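Local coordinates for protein BOLA1, chloroplastic (Arabidopsis thaliana, PDB 4PUG) that may regulate transcription or iron-sulfur cluster biogenesis, alone or with glutaredoxins, with which it forms heterodimers that bind a labile, oxygen-sensitive iron-sulfur cluster, at residues E12-E17 with F48-V53; Q31-A36 with D44-N49; K55-M60 with R67-L72. All coordinates share one frame; numbering follows the deposited sequence.

Overall arrangement
From the N terminus the chain runs through helix 6-18 and strand 22-27, passes a short helix and a long loop, and returns as strand 47-53, the central strand of the sheet. Contact 1 closes the wide loop between residues 12-17 and 48-53, laying the helix on the sheet. Contact 2 opens within that span and ends on the same strand: residues 31-36 fold back against 44-49, and it shares Phe48 and Asn49 with contact 1. Contact 3 follows in series, packing the connection after the strand on helix 62-72. Contacts 1 and 3 meet directly through Ile52 and Val69, while contact 2 lies on the opposite side of the chain's centre from contact 3, their centres about 26 Å apart.

Contact 1 of 3, residues E12-E17 with F48-V53; sequences EKLQKE and FNVKIV
Leu14 reaches down from helix 6-18 onto Val50 and Ile52 of the central strand, the helix-on-sheet packing that builds the core of the BolA fold, an alpha/beta arrangement of the class II KH-like type. All three residues are buried. Val50 and Ile52 stand two positions apart in the extended strand, so both side chains leave the same face of the sheet and present neighbouring methyls to Leu14 CD1. With CG anti to the carbonyl carbon (chi1 -65°), Leu14 turns its two methyls to the strand, and the CB atoms of Val50 and Ile52 point back toward the helix. Leu14 and Val50 approach each other at a slant, and their nearest methyls, Leu14 CD1 and Val50 CG1, are 3.8 Å apart. Ile52 comes across Leu14 at about a right angle, and its long branch, extended at chi2 168°, carries CD1 into the leucine fork. Branched aliphatic residues suit both places: valine and isoleucine favour strand geometry, and leucine fits a helix while offering two methyls to the sheet. Ile52 is further covered by Leu18 of the same helix and by Val69 of helix 62-72. Within the core, Ile52 CD1 lies 3.8 Å from Leu14 CD1 and 4.0 Å from Leu14 CD2, touching both prongs of the fork.

Contact 2 of 3, residues Q31-A36 with D44-N49; sequences QHAGHA and DETHFN
His32 and His47 provide the aromatic part of this surface contact, in which residues 32-34 run nearly antiparallel to 44-47. The CB of His32 sits over one face of the His47 ring, 3.4 Å from its centroid and 13° off the normal, a CH-pi interaction. With CG anti to its carbonyl carbon (chi1 -44°), His32 also brings its ring beside that of His47, the planes inclined by 35°, an oblique meeting of two flat polar rings.

Direct hydrogen bonding contributes within residues 44-49. Thr46 OG1 lies at the edge of the His47 ring, in its plane, and shares a hydrogen bond of 2.9 Å with His47 ND1, which helps fix the ring's rotation. Ser29 OG, outside both segments, bonds the backbone N atoms of Thr46 and His47.

Van der Waals packing fills in the middle. Ala33 CB is 3.1 Å from Thr46 OG1, shorter than usual for carbon and oxygen, so the fit is doubtful; the small methyl lies against the hydroxyl. Gly34, whose positive phi suits glycine, brings its CA near the Asp44 carboxylate.

Water completes the polar side. One water bridges His35 N, from which it accepts, and Asp44 OD1, at 2.8 Å from that carboxylate oxygen; a second links His35 O to Asp44 OD2, at 2.9 Å from the latter. Asp44 thus uses both oxygens to reach the opposing backbone through solvent.

Such a long excursion between the first two strands is characteristic of BolA proteins, where this variable loop in relatives carries a histidine or cysteine probably involved in cluster binding with glutaredoxin.

Contact 3 of 3, residues K55-M60 with R67-L72; sequences KGFEGM and RLVYHL
The backbone from Phe57 to Met60 makes a type II beta turn, closed by Met60 N to Phe57 O at 3.0 Å, and sets Phe57 opposite Leu68 of helix 62-72, their CA atoms 9.3 Å apart. This is the strand-to-helix connection of the BolA fold, folded back on the helix it leads into. Gly59 takes the positive phi position of the turn, where glycine is readily accommodated. At that backbone separation, long side chains must bridge the gap, and Phe57 and Met60 both do. The far end of the Phe57 ring meets Val69 CG2 with the side chains crossing at about a right angle, while Leu68 CD2 approaches the ring obliquely. Phenylalanine suits the place because its ring also reaches Leu18 of helix 6-18 and Ile52 of strand 47-53, joining the connection to the core. Met60 is extended beyond CG (chi3 180°), a slim, flexible chain that carries its terminal methyl across to Leu68, the two side chains crossing at about a right angle. Leu68, with CG anti to the backbone N (chi1 174°), serves both partners with a single methyl: CD2 lies 4.2 Å from Phe57 CE1 and 4.0 Å from Met60 CE.

Contact 1 of 3, residues E12-E17 with F48-V53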
ATOM      1  N   GLU A  12       6.078   2.864  -6.259  1.00 19.29           N
ATOM      2  CA  GLU A  12       6.328   2.815  -7.696  1.00 18.65           C
ATOM      3  C   GLU A  12       5.137   2.219  -8.427  1.00 21.69           C
ATOM      4  O   GLU A  12       4.606   2.823  -9.358  1.00 17.09           O
ATOM      5  CB  GLU A  12       7.597   2.010  -8.002  1.00 16.30           C
ATOM      6  CG  GLU A  12       7.976   1.971  -9.483  1.00 19.10           C
ATOM      7  CD  GLU A  12       7.400   0.768 -10.217  1.00 24.26           C
ATOM      8  OE1 GLU A  12       6.796  -0.100  -9.555  1.00 30.17           O
ATOM      9  OE2 GLU A  12       7.553   0.686 -11.454  1.00 21.18           O
ATOM     10  N   LYS A  13       4.717   1.034  -7.990  1.00 15.92           N
ATOM     11  CA  LYS A  13       3.579   0.348  -8.594  1.00 18.62           C
ATOM     12  C   LYS A  13       2.296   1.176  -8.572  1.00 19.01           C
ATOM     13  O   LYS A  13       1.677   1.391  -9.609  1.00 17.11           O
ATOM     14  CB  LYS A  13       3.332  -1.000  -7.916  1.00 19.11           C
ATOM     15  CG  LYS A  13       2.217  -1.793  -8.565  1.00 32.90           C
ATOM     16  CD  LYS A  13       2.665  -3.200  -8.909  1.00 29.38           C
ATOM     17  CE  LYS A  13       1.680  -3.864  -9.857  1.00 30.32           C
ATOM     18  NZ  LYS A  13       1.967  -5.315 -10.043  1.00 39.80           N
ATOM     19  N   LEU A  14       1.903   1.642  -7.392  1.00 21.20           N
ATOM     20  CA  LEU A  14       0.669   2.415  -7.255  1.00 20.27           C
ATOM     21  C   LEU A  14       0.698   3.712  -8.059  1.00 20.92           C
ATOM     22  O   LEU A  14      -0.256   4.025  -8.776  1.00 20.45           O
ATOM     23  CB  LEU A  14       0.370   2.711  -5.785  1.00 12.59           C
ATOM     24  CG  LEU A  14       0.076   1.485  -4.923  1.00 15.47           C
ATOM     25  CD1 LEU A  14      -0.100   1.877  -3.465  1.00 12.51           C
ATOM     26  CD2 LEU A  14      -1.156   0.755  -5.442  1.00 12.43           C
ATOM     27  N   GLN A  15       1.793   4.458  -7.946  1.00 17.01           N
ATOM     28  CA  GLN A  15       1.930   5.716  -8.669  1.00 19.10           C
ATOM     29  C   GLN A  15       1.890   5.485 -10.173  1.00 24.25           C
ATOM     30  O   GLN A  15       1.285   6.262 -10.908  1.00 21.66           O
ATOM     31  CB  GLN A  15       3.224   6.430  -8.281  1.00 17.18           C
ATOM     32  CG  GLN A  15       3.313   7.846  -8.799  1.00 19.80           C
ATOM     33  CD  GLN A  15       2.248   8.747  -8.203  1.00 21.85           C
ATOM     34  OE1 GLN A  15       2.023   8.744  -6.992  1.00 19.81           O
ATOM     35  NE2 GLN A  15       1.581   9.522  -9.053  1.00 25.01           N
ATOM     36  N   LYS A  16       2.526   4.410 -10.629  1.00 18.76           N
ATOM     37  CA  LYS A  16       2.531   4.092 -12.054  1.00 20.49           C
ATOM     38  C   LYS A  16       1.147   3.683 -12.562  1.00 21.38           C
ATOM     39  O   LYS A  16       0.705   4.153 -13.608  1.00 24.09           O
ATOM     40  CB  LYS A  16       3.567   3.007 -12.387  1.00 36.18           C
ATOM     41  CG  LYS A  16       3.600   2.645 -13.869  1.00 38.73           C
ATOM     42  CD  LYS A  16       4.881   1.925 -14.261  1.00 46.81           C
ATOM     43  CE  LYS A  16       4.891   0.489 -13.774  1.00 51.20           C
ATOM     44  NZ  LYS A  16       4.563  -0.466 -14.869  1.00 62.41           N
ATOM     45  N   GLU A  17       0.457   2.821 -11.822  1.00 19.87           N
ATOM     46  CA  GLU A  17      -0.821   2.287 -12.298  1.00 20.01           C
ATOM     47  C   GLU A  17      -2.021   3.227 -12.140  1.00 28.84           C
ATOM     48  O   GLU A  17      -2.916   3.242 -12.985  1.00 28.43           O
ATOM     49  CB  GLU A  17      -1.122   0.924 -11.664  1.00 23.62           C
ATOM     50  CG  GLU A  17      -0.198  -0.187 -12.138  1.00 35.09           C
ATOM     51  CD  GLU A  17      -0.017  -0.180 -13.644  1.00 38.71           C
ATOM     52  OE1 GLU A  17      -1.033  -0.104 -14.367  1.00 33.15           O
ATOM     53  OE2 GLU A  17       1.144  -0.242 -14.103  1.00 41.40           O
ATOM     54  N   PHE A  48       0.992  -2.015   6.565  1.00 13.54           N
ATOM     55  CA  PHE A  48       0.923  -0.730   5.873  1.00 19.07           C
ATOM     56  C   PHE A  48      -0.477  -0.120   5.819  1.00 16.40           C
ATOM     57  O   PHE A  48      -1.473  -0.820   5.615  1.00 18.42           O
ATOM     58  CB  PHE A  48       1.493  -0.846   4.456  1.00 13.84           C
ATOM     59  CG  PHE A  48       2.998  -0.841   4.405  1.00 13.10           C
ATOM     60  CD1 PHE A  48       3.696   0.355   4.337  1.00 15.43           C
ATOM     61  CD2 PHE A  48       3.711  -2.028   4.422  1.00 18.86           C
ATOM     62  CE1 PHE A  48       5.079   0.367   4.287  1.00 12.64           C
ATOM     63  CE2 PHE A  48       5.096  -2.024   4.376  1.00 17.33           C
ATOM     64  CZ  PHE A  48       5.780  -0.824   4.309  1.00 19.09           C
ATOM     65  N   ASN A  49      -0.528   1.194   6.016  1.00 10.08           N
ATOM     66  CA  ASN A  49      -1.724   1.980   5.757  1.00 15.70           C
ATOM     67  C   ASN A  49      -1.500   2.776   4.484  1.00 18.06           C
ATOM     68  O   ASN A  49      -0.551   3.551   4.392  1.00 18.64           O
ATOM     69  CB  ASN A  49      -2.010   2.940   6.913  1.00 15.53           C
ATOM     70  CG  ASN A  49      -2.353   2.223   8.202  1.00 26.52           C
ATOM     71  OD1 ASN A  49      -3.061   1.218   8.199  1.00 20.26           O
ATOM     72  ND2 ASN A  49      -1.850   2.740   9.318  1.00 19.68           N
ATOM     73  N   VAL A  50      -2.364   2.580   3.498  1.00 12.50           N
ATOM     74  CA  VAL A  50      -2.200   3.232   2.206  1.00 13.80           C
ATOM     75  C   VAL A  50      -3.415   4.083   1.854  1.00 22.21           C
ATOM     76  O   VAL A  50      -4.550   3.596   1.831  1.00 20.95           O
ATOM     77  CB  VAL A  50      -1.952   2.208   1.078  1.00 13.94           C
ATOM     78  CG1 VAL A  50      -1.757   2.916  -0.252  1.00 16.91           C
ATOM     79  CG2 VAL A  50      -0.740   1.341   1.402  1.00 14.15           C
ATOM     80  N   LYS A  51      -3.172   5.363   1.592  1.00 19.01           N
ATOM     81  CA  LYS A  51      -4.215   6.241   1.091  1.00 15.51           C
ATOM     82  C   LYS A  51      -3.899   6.642  -0.343  1.00 19.79           C
ATOM     83  O   LYS A  51      -2.821   7.164  -0.631  1.00 19.99           O
ATOM     84  CB  LYS A  51      -4.374   7.480   1.971  1.00 14.19           C
ATOM     85  CG  LYS A  51      -5.383   8.475   1.415  1.00 19.48           C
ATOM     86  CD  LYS A  51      -5.621   9.645   2.352  1.00 18.80           C
ATOM     87  CE  LYS A  51      -6.643  10.602   1.754  1.00 26.65           C
ATOM     88  NZ  LYS A  51      -7.503  11.240   2.788  1.00 44.42           N
ATOM     89  N   ILE A  52      -4.839   6.376  -1.243  1.00 16.65           N
ATOM     90  CA  ILE A  52      -4.660   6.679  -2.654  1.00 21.02           C
ATOM     91  C   ILE A  52      -5.794   7.562  -3.165  1.00 21.79           C
ATOM     92  O   ILE A  52      -6.956   7.151  -3.187  1.00 18.86           O
ATOM     93  CB  ILE A  52      -4.611   5.395  -3.504  1.00 19.42           C
ATOM     94  CG1 ILE A  52      -3.672   4.367  -2.871  1.00 20.53           C
ATOM     95  CG2 ILE A  52      -4.181   5.714  -4.927  1.00 20.83           C
ATOM     96  CD1 ILE A  52      -3.778   2.983  -3.479  1.00 26.03           C
ATOM     97  N   VAL A  53      -5.448   8.780  -3.567  1.00 17.57           N
ATOM     98  CA  VAL A  53      -6.379   9.690  -4.218  1.00 18.99           C
ATOM     99  C   VAL A  53      -6.044   9.817  -5.709  1.00 19.52           C
ATOM    100  O   VAL A  53      -5.032  10.445  -6.091  1.00 20.38           O
ATOM    101  CB  VAL A  53      -6.378  11.079  -3.553  1.00 11.94           C
ATOM    102  CG1 VAL A  53      -7.452  11.948  -4.176  1.00 17.16           C
ATOM    103  CG2 VAL A  53      -6.609  10.942  -2.052  1.00 20.34           C
TER

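Contact 2 of 3, residues Q31-A36 with D44-N49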
ATOM      1  N   GLN A  31       4.722  -1.484  15.290  0.51 17.57           N
ATOM      2  CA  GLN A  31       3.709  -1.630  16.329  0.51 23.14           C
ATOM      3  C   GLN A  31       3.152  -3.050  16.366  0.51 23.33           C
ATOM      4  O   GLN A  31       2.664  -3.501  17.402  0.51 23.54           O
ATOM      5  CB  GLN A  31       2.554  -0.659  16.077  0.51 25.37           C
ATOM      6  CG  GLN A  31       2.844   0.796  16.395  0.51 28.91           C
ATOM      7  CD  GLN A  31       1.616   1.666  16.182  0.51 26.35           C
ATOM      8  OE1 GLN A  31       1.115   1.786  15.063  0.51 27.66           O
ATOM      9  NE2 GLN A  31       1.124   2.275  17.255  0.51 34.72           N
ATOM     10  N   HIS A  32       3.217  -3.744  15.234  1.00 20.42           N
ATOM     11  CA  HIS A  32       2.519  -5.016  15.088  1.00 20.07           C
ATOM     12  C   HIS A  32       3.384  -6.223  14.753  1.00 22.59           C
ATOM     13  O   HIS A  32       2.887  -7.347  14.742  1.00 25.46           O
ATOM     14  CB  HIS A  32       1.410  -4.878  14.045  1.00 19.37           C
ATOM     15  CG  HIS A  32       0.605  -3.623  14.187  1.00 22.56           C
ATOM     16  ND1 HIS A  32      -0.252  -3.400  15.243  1.00 19.35           N
ATOM     17  CD2 HIS A  32       0.530  -2.520  13.405  1.00 23.10           C
ATOM     18  CE1 HIS A  32      -0.820  -2.215  15.109  1.00 19.27           C
ATOM     19  NE2 HIS A  32      -0.360  -1.659  13.998  1.00 24.96           N
ATOM     20  N   ALA A  33       4.669  -6.010  14.494  1.00 19.92           N
ATOM     21  CA  ALA A  33       5.517  -7.127  14.094  1.00 17.57           C
ATOM     22  C   ALA A  33       6.991  -6.940  14.430  1.00 22.90           C
ATOM     23  O   ALA A  33       7.396  -5.922  14.991  1.00 19.39           O
ATOM     24  CB  ALA A  33       5.345  -7.408  12.613  1.00 15.94           C
ATOM     25  N   GLY A  34       7.784  -7.946  14.083  1.00 24.73           N
ATOM     26  CA  GLY A  34       9.217  -7.903  14.294  1.00 26.31           C
ATOM     27  C   GLY A  34       9.615  -8.332  15.692  1.00 24.54           C
ATOM     28  O   GLY A  34       8.767  -8.475  16.573  1.00 18.76           O
ATOM     29  N   HIS A  35      10.913  -8.549  15.879  1.00 23.34           N
ATOM     30  CA  HIS A  35      11.497  -8.810  17.190  1.00 20.40           C
ATOM     31  C   HIS A  35      13.012  -8.722  17.080  1.00 24.52           C
ATOM     32  O   HIS A  35      13.583  -9.067  16.044  1.00 28.68           O
ATOM     33  CB  HIS A  35      11.092 -10.185  17.720  1.00 26.91           C
ATOM     34  CG  HIS A  35      11.378 -10.373  19.179  1.00 24.20           C
ATOM     35  ND1 HIS A  35      12.601 -10.807  19.649  1.00 29.80           N
ATOM     36  CD2 HIS A  35      10.603 -10.183  20.269  1.00 30.90           C
ATOM     37  CE1 HIS A  35      12.564 -10.877  20.967  1.00 34.88           C
ATOM     38  NE2 HIS A  35      11.361 -10.504  21.370  1.00 35.45           N
ATOM     39  N   ALA A  36      13.661  -8.273  18.152  1.00 19.31           N
ATOM     40  CA  ALA A  36      15.112  -8.099  18.159  1.00 26.82           C
ATOM     41  C   ALA A  36      15.867  -9.408  17.918  1.00 24.20           C
ATOM     42  O   ALA A  36      17.007  -9.398  17.451  1.00 24.31           O
ATOM     43  CB  ALA A  36      15.561  -7.462  19.468  1.00 23.34           C
ATOM     44  N   ASP A  44      10.797  -7.031   7.782  1.00 18.72           N
ATOM     45  CA  ASP A  44      10.112  -6.202   8.775  1.00 10.99           C
ATOM     46  C   ASP A  44       9.051  -5.279   8.180  1.00 15.55           C
ATOM     47  O   ASP A  44       8.464  -4.477   8.899  1.00 13.44           O
ATOM     48  CB  ASP A  44      11.114  -5.360   9.575  1.00 15.25           C
ATOM     49  CG  ASP A  44      11.798  -6.148  10.674  1.00 16.81           C
ATOM     50  OD1 ASP A  44      11.237  -7.169  11.119  1.00 18.31           O
ATOM     51  OD2 ASP A  44      12.898  -5.737  11.099  1.00 20.35           O
ATOM     52  N   GLU A  45       8.812  -5.373   6.876  1.00 15.55           N
ATOM     53  CA  GLU A  45       7.780  -4.548   6.248  1.00 15.05           C
ATOM     54  C   GLU A  45       6.480  -5.332   6.086  1.00 13.86           C
ATOM     55  O   GLU A  45       6.185  -5.866   5.015  1.00 10.68           O
ATOM     56  CB  GLU A  45       8.264  -3.993   4.910  1.00 13.81           C
ATOM     57  CG  GLU A  45       9.455  -3.062   5.049  1.00 16.99           C
ATOM     58  CD  GLU A  45       9.954  -2.540   3.718  1.00 21.09           C
ATOM     59  OE1 GLU A  45      10.649  -3.295   3.008  1.00 14.95           O
ATOM     60  OE2 GLU A  45       9.651  -1.376   3.382  1.00 17.27           O
ATOM     61  N   THR A  46       5.700  -5.376   7.162  1.00 11.71           N
ATOM     62  CA  THR A  46       4.572  -6.294   7.267  1.00 15.14           C
ATOM     63  C   THR A  46       3.213  -5.603   7.376  1.00 12.74           C
ATOM     64  O   THR A  46       2.192  -6.183   7.007  1.00 14.57           O
ATOM     65  CB  THR A  46       4.735  -7.216   8.485  1.00 17.39           C
ATOM     66  OG1 THR A  46       4.854  -6.420   9.670  1.00 12.73           O
ATOM     67  CG2 THR A  46       5.979  -8.078   8.342  1.00 13.62           C
ATOM     68  N   HIS A  47       3.197  -4.377   7.892  1.00 13.04           N
ATOM     69  CA  HIS A  47       1.946  -3.646   8.089  1.00 17.24           C
ATOM     70  C   HIS A  47       1.963  -2.269   7.438  1.00 15.00           C
ATOM     71  O   HIS A  47       2.829  -1.442   7.733  1.00 12.26           O
ATOM     72  CB  HIS A  47       1.634  -3.492   9.578  1.00 16.58           C
ATOM     73  CG  HIS A  47       1.270  -4.773  10.256  1.00 20.60           C
ATOM     74  ND1 HIS A  47       2.166  -5.803  10.437  1.00 17.71           N
ATOM     75  CD2 HIS A  47       0.104  -5.190  10.803  1.00 20.57           C
ATOM     76  CE1 HIS A  47       1.569  -6.801  11.063  1.00 17.46           C
ATOM     77  NE2 HIS A  47       0.314  -6.452  11.296  1.00 18.55           N
ATOM     78  N   PHE A  48       0.992  -2.015   6.565  1.00 13.54           N
ATOM     79  CA  PHE A  48       0.923  -0.730   5.873  1.00 19.07           C
ATOM     80  C   PHE A  48      -0.477  -0.120   5.819  1.00 16.40           C
ATOM     81  O   PHE A  48      -1.473  -0.820   5.615  1.00 18.42           O
ATOM     82  CB  PHE A  48       1.493  -0.846   4.456  1.00 13.84           C
ATOM     83  CG  PHE A  48       2.998  -0.841   4.405  1.00 13.10           C
ATOM     84  CD1 PHE A  48       3.696   0.355   4.337  1.00 15.43           C
ATOM     85  CD2 PHE A  48       3.711  -2.028   4.422  1.00 18.86           C
ATOM     86  CE1 PHE A  48       5.079   0.367   4.287  1.00 12.64           C
ATOM     87  CE2 PHE A  48       5.096  -2.024   4.376  1.00 17.33           C
ATOM     88  CZ  PHE A  48       5.780  -0.824   4.309  1.00 19.09           C
ATOM     89  N   ASN A  49      -0.528   1.194   6.016  1.00 10.08           N
ATOM     90  CA  ASN A  49      -1.724   1.980   5.757  1.00 15.70           C
ATOM     91  C   ASN A  49      -1.500   2.776   4.484  1.00 18.06           C
ATOM     92  O   ASN A  49      -0.551   3.551   4.392  1.00 18.64           O
ATOM     93  CB  ASN A  49      -2.010   2.940   6.913  1.00 15.53           C
ATOM     94  CG  ASN A  49      -2.353   2.223   8.202  1.00 26.52           C
ATOM     95  OD1 ASN A  49      -3.061   1.218   8.199  1.00 20.26           O
ATOM     96  ND2 ASN A  49      -1.850   2.740   9.318  1.00 19.68           N
TER
HETATM   97  O   HOH W   1      12.106  -8.928  13.048  1.00 22.24           O
HETATM   98  O   HOH W   2      13.101  -6.961  13.719  1.00 24.11           O

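Contact 3 of 3, residues K55-M60 with R67-L72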
ATOM      1  N   LYS A  55      -8.005   9.629  -9.946  1.00 23.65           N
ATOM      2  CA  LYS A  55      -9.199   9.737 -10.792  1.00 26.73           C
ATOM      3  C   LYS A  55      -9.639   8.396 -11.372  1.00 27.07           C
ATOM      4  O   LYS A  55     -10.756   8.264 -11.878  1.00 27.01           O
ATOM      5  CB  LYS A  55      -8.947  10.710 -11.946  1.00 28.22           C
ATOM      6  CG  LYS A  55      -8.764  12.157 -11.533  1.00 34.99           C
ATOM      7  CD  LYS A  55      -8.204  12.983 -12.682  1.00 43.89           C
ATOM      8  CE  LYS A  55      -8.158  14.460 -12.328  1.00 51.40           C
ATOM      9  NZ  LYS A  55      -7.531  15.271 -13.408  1.00 73.72           N
ATOM     10  N   GLY A  56      -8.752   7.407 -11.311  1.00 20.63           N
ATOM     11  CA  GLY A  56      -9.045   6.082 -11.827  1.00 13.32           C
ATOM     12  C   GLY A  56     -10.142   5.368 -11.060  1.00 18.85           C
ATOM     13  O   GLY A  56     -10.672   4.358 -11.521  1.00 24.16           O
ATOM     14  N   PHE A  57     -10.486   5.896  -9.887  1.00 19.42           N
ATOM     15  CA  PHE A  57     -11.513   5.302  -9.033  1.00 17.96           C
ATOM     16  C   PHE A  57     -12.929   5.761  -9.383  1.00 28.95           C
ATOM     17  O   PHE A  57     -13.905   5.235  -8.844  1.00 24.75           O
ATOM     18  CB  PHE A  57     -11.228   5.611  -7.562  1.00 22.09           C
ATOM     19  CG  PHE A  57      -9.994   4.943  -7.031  1.00 19.87           C
ATOM     20  CD1 PHE A  57      -9.672   3.652  -7.412  1.00 17.08           C
ATOM     21  CD2 PHE A  57      -9.153   5.609  -6.154  1.00 20.09           C
ATOM     22  CE1 PHE A  57      -8.534   3.033  -6.926  1.00 25.11           C
ATOM     23  CE2 PHE A  57      -8.014   4.998  -5.665  1.00 18.27           C
ATOM     24  CZ  PHE A  57      -7.704   3.706  -6.051  1.00 24.98           C
ATOM     25  N   GLU A  58     -13.034   6.744 -10.274  1.00 22.69           N
ATOM     26  CA  GLU A  58     -14.330   7.280 -10.691  1.00 21.45           C
ATOM     27  C   GLU A  58     -15.263   6.210 -11.253  1.00 18.72           C
ATOM     28  O   GLU A  58     -14.900   5.472 -12.170  1.00 20.76           O
ATOM     29  CB  GLU A  58     -14.142   8.397 -11.718  1.00 37.08           C
ATOM     30  CG  GLU A  58     -14.184   9.793 -11.126  1.00 41.82           C
ATOM     31  CD  GLU A  58     -13.414  10.800 -11.955  1.00 57.83           C
ATOM     32  OE1 GLU A  58     -13.146  10.518 -13.142  1.00 56.33           O
ATOM     33  OE2 GLU A  58     -13.065  11.869 -11.414  1.00 59.69           O
ATOM     34  N   GLY A  59     -16.466   6.132 -10.690  1.00 22.72           N
ATOM     35  CA  GLY A  59     -17.457   5.167 -11.130  1.00 20.48           C
ATOM     36  C   GLY A  59     -17.279   3.788 -10.524  1.00 29.39           C
ATOM     37  O   GLY A  59     -18.053   2.872 -10.807  1.00 24.53           O
ATOM     38  N   MET A  60     -16.255   3.633  -9.693  1.00 24.78           N
ATOM     39  CA  MET A  60     -16.025   2.362  -9.023  1.00 22.74           C
ATOM     40  C   MET A  60     -16.659   2.376  -7.643  1.00 18.81           C
ATOM     41  O   MET A  60     -16.497   3.334  -6.890  1.00 23.05           O
ATOM     42  CB  MET A  60     -14.529   2.089  -8.876  1.00 22.65           C
ATOM     43  CG  MET A  60     -13.763   1.924 -10.176  1.00 27.13           C
ATOM     44  SD  MET A  60     -12.095   1.327  -9.835  1.00 33.87           S
ATOM     45  CE  MET A  60     -11.426   1.209 -11.488  1.00 21.54           C
ATOM     46  N   ARG A  67     -10.415  -4.104  -4.622  1.00 20.22           N
ATOM     47  CA  ARG A  67      -9.966  -5.293  -5.346  1.00 14.74           C
ATOM     48  C   ARG A  67      -8.865  -4.927  -6.324  1.00 24.89           C
ATOM     49  O   ARG A  67      -7.937  -5.705  -6.541  1.00 20.92           O
ATOM     50  CB  ARG A  67     -11.116  -5.933  -6.121  1.00 23.99           C
ATOM     51  CG  ARG A  67     -12.093  -6.725  -5.280  1.00 36.68           C
ATOM     52  CD  ARG A  67     -13.283  -7.174  -6.122  1.00 46.30           C
ATOM     53  NE  ARG A  67     -13.041  -8.450  -6.789  1.00 49.91           N
ATOM     54  CZ  ARG A  67     -12.501  -8.583  -7.996  1.00 51.42           C
ATOM     55  NH1 ARG A  67     -12.137  -7.512  -8.693  1.00 41.43           N
ATOM     56  NH2 ARG A  67     -12.323  -9.794  -8.511  1.00 50.61           N
ATOM     57  N   LEU A  68      -8.993  -3.751  -6.933  1.00 20.05           N
ATOM     58  CA  LEU A  68      -7.972  -3.254  -7.846  1.00 16.16           C
ATOM     59  C   LEU A  68      -6.652  -3.070  -7.103  1.00 23.94           C
ATOM     60  O   LEU A  68      -5.612  -3.595  -7.520  1.00 16.52           O
ATOM     61  CB  LEU A  68      -8.418  -1.941  -8.491  1.00 22.80           C
ATOM     62  CG  LEU A  68      -7.401  -1.209  -9.368  1.00 26.02           C
ATOM     63  CD1 LEU A  68      -6.935  -2.090 -10.519  1.00 34.66           C
ATOM     64  CD2 LEU A  68      -7.973   0.102  -9.891  1.00 24.65           C
ATOM     65  N   VAL A  69      -6.702  -2.338  -5.991  1.00 19.20           N
ATOM     66  CA  VAL A  69      -5.498  -2.099  -5.194  1.00 19.00           C
ATOM     67  C   VAL A  69      -4.866  -3.405  -4.696  1.00 21.03           C
ATOM     68  O   VAL A  69      -3.648  -3.577  -4.779  1.00 17.70           O
ATOM     69  CB  VAL A  69      -5.753  -1.136  -4.012  1.00 17.10           C
ATOM     70  CG1 VAL A  69      -4.468  -0.893  -3.232  1.00 23.27           C
ATOM     71  CG2 VAL A  69      -6.333   0.185  -4.509  1.00 14.02           C
ATOM     72  N   TYR A  70      -5.693  -4.322  -4.197  1.00 15.93           N
ATOM     73  CA  TYR A  70      -5.201  -5.619  -3.732  1.00 17.74           C
ATOM     74  C   TYR A  70      -4.555  -6.405  -4.866  1.00 26.31           C
ATOM     75  O   TYR A  70      -3.548  -7.080  -4.668  1.00 21.34           O
ATOM     76  CB  TYR A  70      -6.325  -6.448  -3.099  1.00 24.46           C
ATOM     77  CG  TYR A  70      -6.339  -6.407  -1.586  1.00 21.23           C
ATOM     78  CD1 TYR A  70      -5.856  -7.470  -0.832  1.00 25.18           C
ATOM     79  CD2 TYR A  70      -6.835  -5.303  -0.911  1.00 23.24           C
ATOM     80  CE1 TYR A  70      -5.867  -7.430   0.555  1.00 30.81           C
ATOM     81  CE2 TYR A  70      -6.850  -5.255   0.469  1.00 26.60           C
ATOM     82  CZ  TYR A  70      -6.366  -6.318   1.196  1.00 27.49           C
ATOM     83  OH  TYR A  70      -6.384  -6.262   2.571  1.00 33.00           O
ATOM     84  N   HIS A  71      -5.144  -6.309  -6.053  1.00 24.98           N
ATOM     85  CA  HIS A  71      -4.594  -6.957  -7.234  1.00 25.67           C
ATOM     86  C   HIS A  71      -3.222  -6.391  -7.577  1.00 24.80           C
ATOM     87  O   HIS A  71      -2.297  -7.136  -7.897  1.00 22.44           O
ATOM     88  CB  HIS A  71      -5.534  -6.795  -8.425  1.00 18.36           C
ATOM     89  CG  HIS A  71      -4.925  -7.209  -9.729  1.00 27.64           C
ATOM     90  ND1 HIS A  71      -4.722  -8.529 -10.069  1.00 31.34           N
ATOM     91  CD2 HIS A  71      -4.463  -6.478 -10.767  1.00 20.59           C
ATOM     92  CE1 HIS A  71      -4.166  -8.594 -11.264  1.00 36.68           C
ATOM     93  NE2 HIS A  71      -3.997  -7.360 -11.711  1.00 33.39           N
ATOM     94  N   LEU A  72      -3.090  -5.070  -7.509  1.00 23.65           N
ATOM     95  CA  LEU A  72      -1.809  -4.427  -7.795  1.00 19.51           C
ATOM     96  C   LEU A  72      -0.723  -4.804  -6.783  1.00 21.01           C
ATOM     97  O   LEU A  72       0.463  -4.792  -7.105  1.00 22.71           O
ATOM     98  CB  LEU A  72      -1.968  -2.906  -7.857  1.00 20.59           C
ATOM     99  CG  LEU A  72      -2.831  -2.381  -9.005  1.00 19.24           C
ATOM    100  CD1 LEU A  72      -3.008  -0.876  -8.896  1.00 18.31           C
ATOM    101  CD2 LEU A  72      -2.219  -2.758 -10.347  1.00 17.87           C
TER